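Local coordinates for periplasmic cell division protein (SufI) (Aquifex aeolicus, PDB 6SYY) that is a multicopper oxidase (McoA) that binds copper ions and, as in related laccases, probably couples oxidation of its substrates to reduction of dioxygen, at residues M272-I277 / I301-D306; K288-I293 / L470-L475. All coordinates share one frame; numbering follows the deposited sequence.

Contact 1 of 2, residues M272-I277 / I301-D306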
# COMPACT_ATOMS: atom_id res chain seq x y z
N MET A 272 6.46 13.55 19.47
CA MET A 272 5.37 14.45 19.15
C MET A 272 4.09 13.66 18.88
O MET A 272 4.12 12.54 18.36
CB MET A 272 5.73 15.31 17.93
CG MET A 272 4.66 16.33 17.56
SD MET A 272 5.20 17.40 16.23
CE MET A 272 6.66 18.09 16.97
N ARG A 273 2.96 14.26 19.24
CA ARG A 273 1.67 13.66 18.92
C ARG A 273 1.31 13.89 17.46
O ARG A 273 1.75 14.86 16.82
CB ARG A 273 0.57 14.23 19.82
CG ARG A 273 0.40 15.75 19.78
CD ARG A 273 -1.05 16.09 20.12
NE ARG A 273 -1.30 17.44 20.61
CZ ARG A 273 -1.18 18.55 19.88
NH1 ARG A 273 -0.78 18.48 18.62
NH2 ARG A 273 -1.46 19.73 20.41
N PHE A 274 0.49 12.99 16.93
CA PHE A 274 -0.11 13.14 15.61
C PHE A 274 -1.34 12.24 15.58
O PHE A 274 -1.62 11.50 16.53
CB PHE A 274 0.88 12.83 14.49
CG PHE A 274 1.48 11.46 14.55
CD1 PHE A 274 1.02 10.45 13.70
CD2 PHE A 274 2.51 11.17 15.43
CE1 PHE A 274 1.57 9.18 13.75
CE2 PHE A 274 3.06 9.90 15.48
CZ PHE A 274 2.59 8.91 14.64
N TRP A 275 -2.09 12.31 14.47
CA TRP A 275 -3.39 11.65 14.38
C TRP A 275 -3.48 10.77 13.15
O TRP A 275 -3.21 11.23 12.04
CB TRP A 275 -4.51 12.68 14.34
CG TRP A 275 -4.63 13.49 15.59
CD1 TRP A 275 -5.49 13.27 16.62
CD2 TRP A 275 -3.86 14.64 15.93
NE1 TRP A 275 -5.31 14.23 17.59
CE2 TRP A 275 -4.31 15.08 17.19
CE3 TRP A 275 -2.83 15.35 15.30
CZ2 TRP A 275 -3.78 16.19 17.84
CZ3 TRP A 275 -2.30 16.45 15.94
CH2 TRP A 275 -2.78 16.86 17.19
N VAL A 276 -3.87 9.52 13.36
CA VAL A 276 -4.28 8.67 12.24
C VAL A 276 -5.66 9.12 11.80
O VAL A 276 -6.59 9.18 12.61
CB VAL A 276 -4.29 7.19 12.64
CG1 VAL A 276 -4.80 6.33 11.49
CG2 VAL A 276 -2.90 6.75 13.08
N ILE A 277 -5.80 9.47 10.53
CA ILE A 277 -7.10 9.83 10.00
C ILE A 277 -7.60 8.87 8.93
O ILE A 277 -8.82 8.86 8.65
CB ILE A 277 -7.11 11.28 9.46
CG1 ILE A 277 -6.10 11.43 8.31
CG2 ILE A 277 -6.84 12.27 10.59
CD1 ILE A 277 -6.37 12.64 7.42
N ILE A 301 -1.21 4.59 5.63
CA ILE A 301 -1.71 5.30 6.80
C ILE A 301 -1.69 6.79 6.49
O ILE A 301 -0.64 7.35 6.17
CB ILE A 301 -0.86 5.00 8.05
CG1 ILE A 301 -0.64 3.49 8.20
CG2 ILE A 301 -1.53 5.56 9.31
CD1 ILE A 301 -1.91 2.70 8.43
N ASP A 302 -2.86 7.43 6.55
CA ASP A 302 -2.97 8.88 6.45
C ASP A 302 -2.91 9.48 7.85
O ASP A 302 -3.69 9.10 8.73
CB ASP A 302 -4.28 9.29 5.77
CG ASP A 302 -4.28 9.00 4.28
OD1 ASP A 302 -3.95 7.86 3.89
OD2 ASP A 302 -4.63 9.91 3.50
N ILE A 303 -1.98 10.41 8.06
CA ILE A 303 -1.83 11.06 9.35
C ILE A 303 -1.91 12.57 9.20
O ILE A 303 -1.61 13.13 8.14
CB ILE A 303 -0.51 10.68 10.06
CG1 ILE A 303 0.69 11.18 9.25
CG2 ILE A 303 -0.46 9.17 10.32
CD1 ILE A 303 2.01 11.10 10.00
N LEU A 304 -2.34 13.23 10.27
CA LEU A 304 -2.27 14.68 10.42
C LEU A 304 -1.21 15.00 11.46
O LEU A 304 -1.20 14.41 12.55
CB LEU A 304 -3.61 15.28 10.85
CG LEU A 304 -4.80 15.29 9.89
CD1 LEU A 304 -6.01 15.91 10.56
CD2 LEU A 304 -4.47 16.01 8.59
N VAL A 305 -0.31 15.91 11.13
CA VAL A 305 0.75 16.36 12.04
C VAL A 305 0.61 17.87 12.19
O VAL A 305 0.63 18.60 11.19
CB VAL A 305 2.14 15.98 11.53
CG1 VAL A 305 3.20 16.39 12.54
CG2 VAL A 305 2.22 14.49 11.26
N ASP A 306 0.46 18.33 13.43
CA ASP A 306 0.28 19.75 13.70
C ASP A 306 1.64 20.31 14.10
O ASP A 306 2.04 20.26 15.26
CB ASP A 306 -0.77 19.97 14.78
CG ASP A 306 -1.24 21.41 14.85
OD1 ASP A 306 -0.52 22.29 14.34
OD2 ASP A 306 -2.32 21.67 15.42
O HOH W 1 1.38 17.09 15.97
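The Trp275 indole is met at its edge by the Leu304 carbonyl oxygen, which lies in the ring plane 3.3 Å from Trp275 CE3. Farther along the ring, CZ3 comes within 4.0 Å of Asp306 CB, which approaches the ring obliquely; indole and carboxylate run side by side in the same direction, their planes 50° apart. At the edge of the Phe274 ring, in its plane, is Met272 O, while Ile303 approaches the ring obliquely, its CD1 3.9 Å from Phe274 CD1. With CG of Phe274 between the backbone N and the carbonyl carbon (chi1 58°), the ring turns to Ile303 while its CB sits against Val305 CG2. The Arg273 guanidinium has Asp306 CB at its edge, but its salt bridge is to Asp309, and Asp306 pairs with Arg308.

Antiparallel strand pairing carries these side chains. Trp275 and Leu304 form a hydrogen-bonded pair, with Trp275 N to Leu304 O at 3.0 Å and Leu304 N to Trp275 O at 2.8 Å, and Ile277 N reaches Asp302 O at 2.8 Å. Val276 and Ile303 are the non-hydrogen-bonded pair between them. Ile277 crosses Leu304 at about a right angle, its CG2 3.7 Å from Leu304 CG, and its CG1 packs on Asp302 CB. With only an alanine here, both branches would be missing, and a gap would probably open beside Leu304 CG and Asp302 CB. The buried Asp302 carboxylate is held by Arg249 and Thr155.

Strand 270-279 runs between strands 300-306 and 282-290 in the plastocyanin-like part of the chain, with strand 293-295 packing Ile293 against Phe274, Val276, Ile301 and Ile303.

Contact 2 of 2, residues K288-I293 / L470-L475; sequences KEVNEI and LRATDL
Ala472 presents its methyl group to the strand side of the contact, where CB lies 3.6 Å from Val290 CG1 and also touches Lys288 CB. One residue on, Thr473 CG2 meets Ile293 at both CB and CG2, 3.8 Å from the latter, and the two side chains cross at about a right angle. Thr473 OG1 occupies the position between the backbone N and the carbonyl carbon (chi1 56°), which leaves the methyl as the branch that faces the isoleucine. At the other end the aliphatic part of Lys288, bent at chi2 (-62°), passes across Leu475; CG, CD and CE all approach Leu475 CD1, with CE at 4.0 Å. The contact is therefore made of carbon atoms, and the ammonium group goes past it to a hydrogen bond with Thr286.

Residues 472-474 form a single 3-10 turn in the loop between strands 461-465 and 480-483. This loop belongs to the C-terminal multicopper oxidase region, and it packs against the middle plastocyanin-like region, consistent with an interface between cupredoxin domains of the kind laccases have.

The turn is fixed from within by Asp474 N to Arg471 O (2.7 Å) and a longer bond from Leu475 N to Ala472 O (3.2 Å). Asp474 OD2 reaches back to Arg471 N at 3.0 Å in a nearly straight bond, met on its anti side with the donor 30° out of the carboxylate plane. It also lies above one face of the Arg471 guanidinium, offset toward its rim, in a long charge pair in which no N-H points at the oxygen. The other oxygen, OD1, is salt-bridged to Arg465, and Lys478 NZ donates to Thr473 O.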
# COMPACT_ATOMS: atom_id res chain seq x y z
N LYS A 288 -7.62 9.69 15.35
CA LYS A 288 -7.11 8.86 16.44
C LYS A 288 -5.72 9.37 16.80
O LYS A 288 -4.78 9.21 16.02
CB LYS A 288 -7.07 7.39 16.05
CG LYS A 288 -8.33 6.87 15.38
CD LYS A 288 -9.55 6.95 16.30
CE LYS A 288 -10.81 6.53 15.56
NZ LYS A 288 -12.00 6.45 16.46
N GLU A 289 -5.59 9.98 17.98
CA GLU A 289 -4.32 10.52 18.41
C GLU A 289 -3.38 9.40 18.85
O GLU A 289 -3.76 8.54 19.65
CB GLU A 289 -4.51 11.53 19.55
CG GLU A 289 -3.21 12.17 20.02
CD GLU A 289 -3.41 13.27 21.04
OE1 GLU A 289 -4.55 13.77 21.18
OE2 GLU A 289 -2.42 13.64 21.70
N VAL A 290 -2.16 9.41 18.32
CA VAL A 290 -1.16 8.40 18.62
C VAL A 290 0.19 9.10 18.75
O VAL A 290 0.32 10.30 18.49
CB VAL A 290 -1.07 7.31 17.53
CG1 VAL A 290 -2.40 6.58 17.39
CG2 VAL A 290 -0.63 7.91 16.20
N ASN A 291 1.20 8.33 19.15
CA ASN A 291 2.58 8.78 19.09
C ASN A 291 3.46 7.82 18.31
O ASN A 291 4.68 7.99 18.28
CB ASN A 291 3.14 9.02 20.50
CG ASN A 291 2.97 7.83 21.42
OD1 ASN A 291 3.19 6.68 21.03
ND2 ASN A 291 2.58 8.09 22.66
N GLU A 292 2.87 6.80 17.67
CA GLU A 292 3.59 5.93 16.75
C GLU A 292 2.58 5.16 15.91
O GLU A 292 1.43 4.98 16.30
CB GLU A 292 4.52 4.96 17.49
CG GLU A 292 3.82 3.99 18.41
CD GLU A 292 4.70 2.83 18.81
OE1 GLU A 292 4.54 1.74 18.21
OE2 GLU A 292 5.55 3.00 19.70
N ILE A 293 3.04 4.71 14.75
CA ILE A 293 2.24 3.89 13.85
C ILE A 293 3.11 2.79 13.27
O ILE A 293 4.28 3.01 12.93
CB ILE A 293 1.58 4.71 12.72
CG1 ILE A 293 2.64 5.53 11.97
CG2 ILE A 293 0.48 5.60 13.27
CD1 ILE A 293 2.11 6.12 10.69
N LEU A 470 -6.53 -3.93 19.33
CA LEU A 470 -6.39 -3.30 18.03
C LEU A 470 -5.57 -2.02 18.16
O LEU A 470 -5.63 -1.32 19.17
CB LEU A 470 -7.77 -2.99 17.44
CG LEU A 470 -8.36 -3.98 16.44
CD1 LEU A 470 -8.22 -5.41 16.92
CD2 LEU A 470 -9.82 -3.65 16.18
N ARG A 471 -4.78 -1.74 17.14
CA ARG A 471 -4.04 -0.49 17.06
C ARG A 471 -4.79 0.48 16.16
O ARG A 471 -5.66 0.08 15.37
CB ARG A 471 -2.62 -0.75 16.55
CG ARG A 471 -1.95 -1.89 17.30
CD ARG A 471 -0.53 -2.15 16.84
NE ARG A 471 -0.46 -3.04 15.68
CZ ARG A 471 -0.39 -4.37 15.76
NH1 ARG A 471 -0.41 -4.97 16.94
NH2 ARG A 471 -0.31 -5.09 14.66
N ALA A 472 -4.47 1.77 16.30
CA ALA A 472 -5.17 2.79 15.52
C ALA A 472 -5.11 2.48 14.04
O ALA A 472 -6.08 2.69 13.31
CB ALA A 472 -4.56 4.17 15.80
N THR A 473 -3.97 1.96 13.58
CA THR A 473 -3.81 1.58 12.18
C THR A 473 -4.61 0.33 11.81
O THR A 473 -4.68 -0.01 10.63
CB THR A 473 -2.33 1.36 11.87
OG1 THR A 473 -1.79 0.39 12.78
CG2 THR A 473 -1.57 2.67 12.03
N ASP A 474 -5.20 -0.37 12.79
CA ASP A 474 -6.06 -1.52 12.51
C ASP A 474 -7.51 -1.13 12.27
O ASP A 474 -8.31 -2.00 11.91
CB ASP A 474 -6.01 -2.53 13.66
CG ASP A 474 -4.71 -3.31 13.71
OD1 ASP A 474 -4.14 -3.58 12.64
OD2 ASP A 474 -4.28 -3.66 14.83
N LEU A 475 -7.87 0.13 12.47
CA LEU A 475 -9.26 0.54 12.43
C LEU A 475 -9.71 0.83 11.00
O LEU A 475 -8.92 0.80 10.05
CB LEU A 475 -9.47 1.78 13.31
CG LEU A 475 -9.02 1.60 14.76
CD1 LEU A 475 -9.16 2.90 15.53
CD2 LEU A 475 -9.82 0.49 15.44

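In the fold
The four segments alternate along the chain, and the centres of the two contacts are 9 Å apart. Strands 270-279 and 282-290 connect them directly: Phe274 O lies 2.8 Å from Val290 N in a probable hydrogen bond. A second probable hydrogen bond, also 2.8 Å, joins Val276 N to Lys288 O, and Glu289 CB packs 3.4 Å from Trp275 NE1. Contact 1 is internal to the plastocyanin-like region, whereas contact 2 joins it to the C-terminal region; Ile301 of contact 1 touches both Ile293 and Thr473 of contact 2. The side chain of Ile301 is also about 11 Å from that of His120, which binds copper together with His159 and His510, and contact 2 lies away from the copper sites.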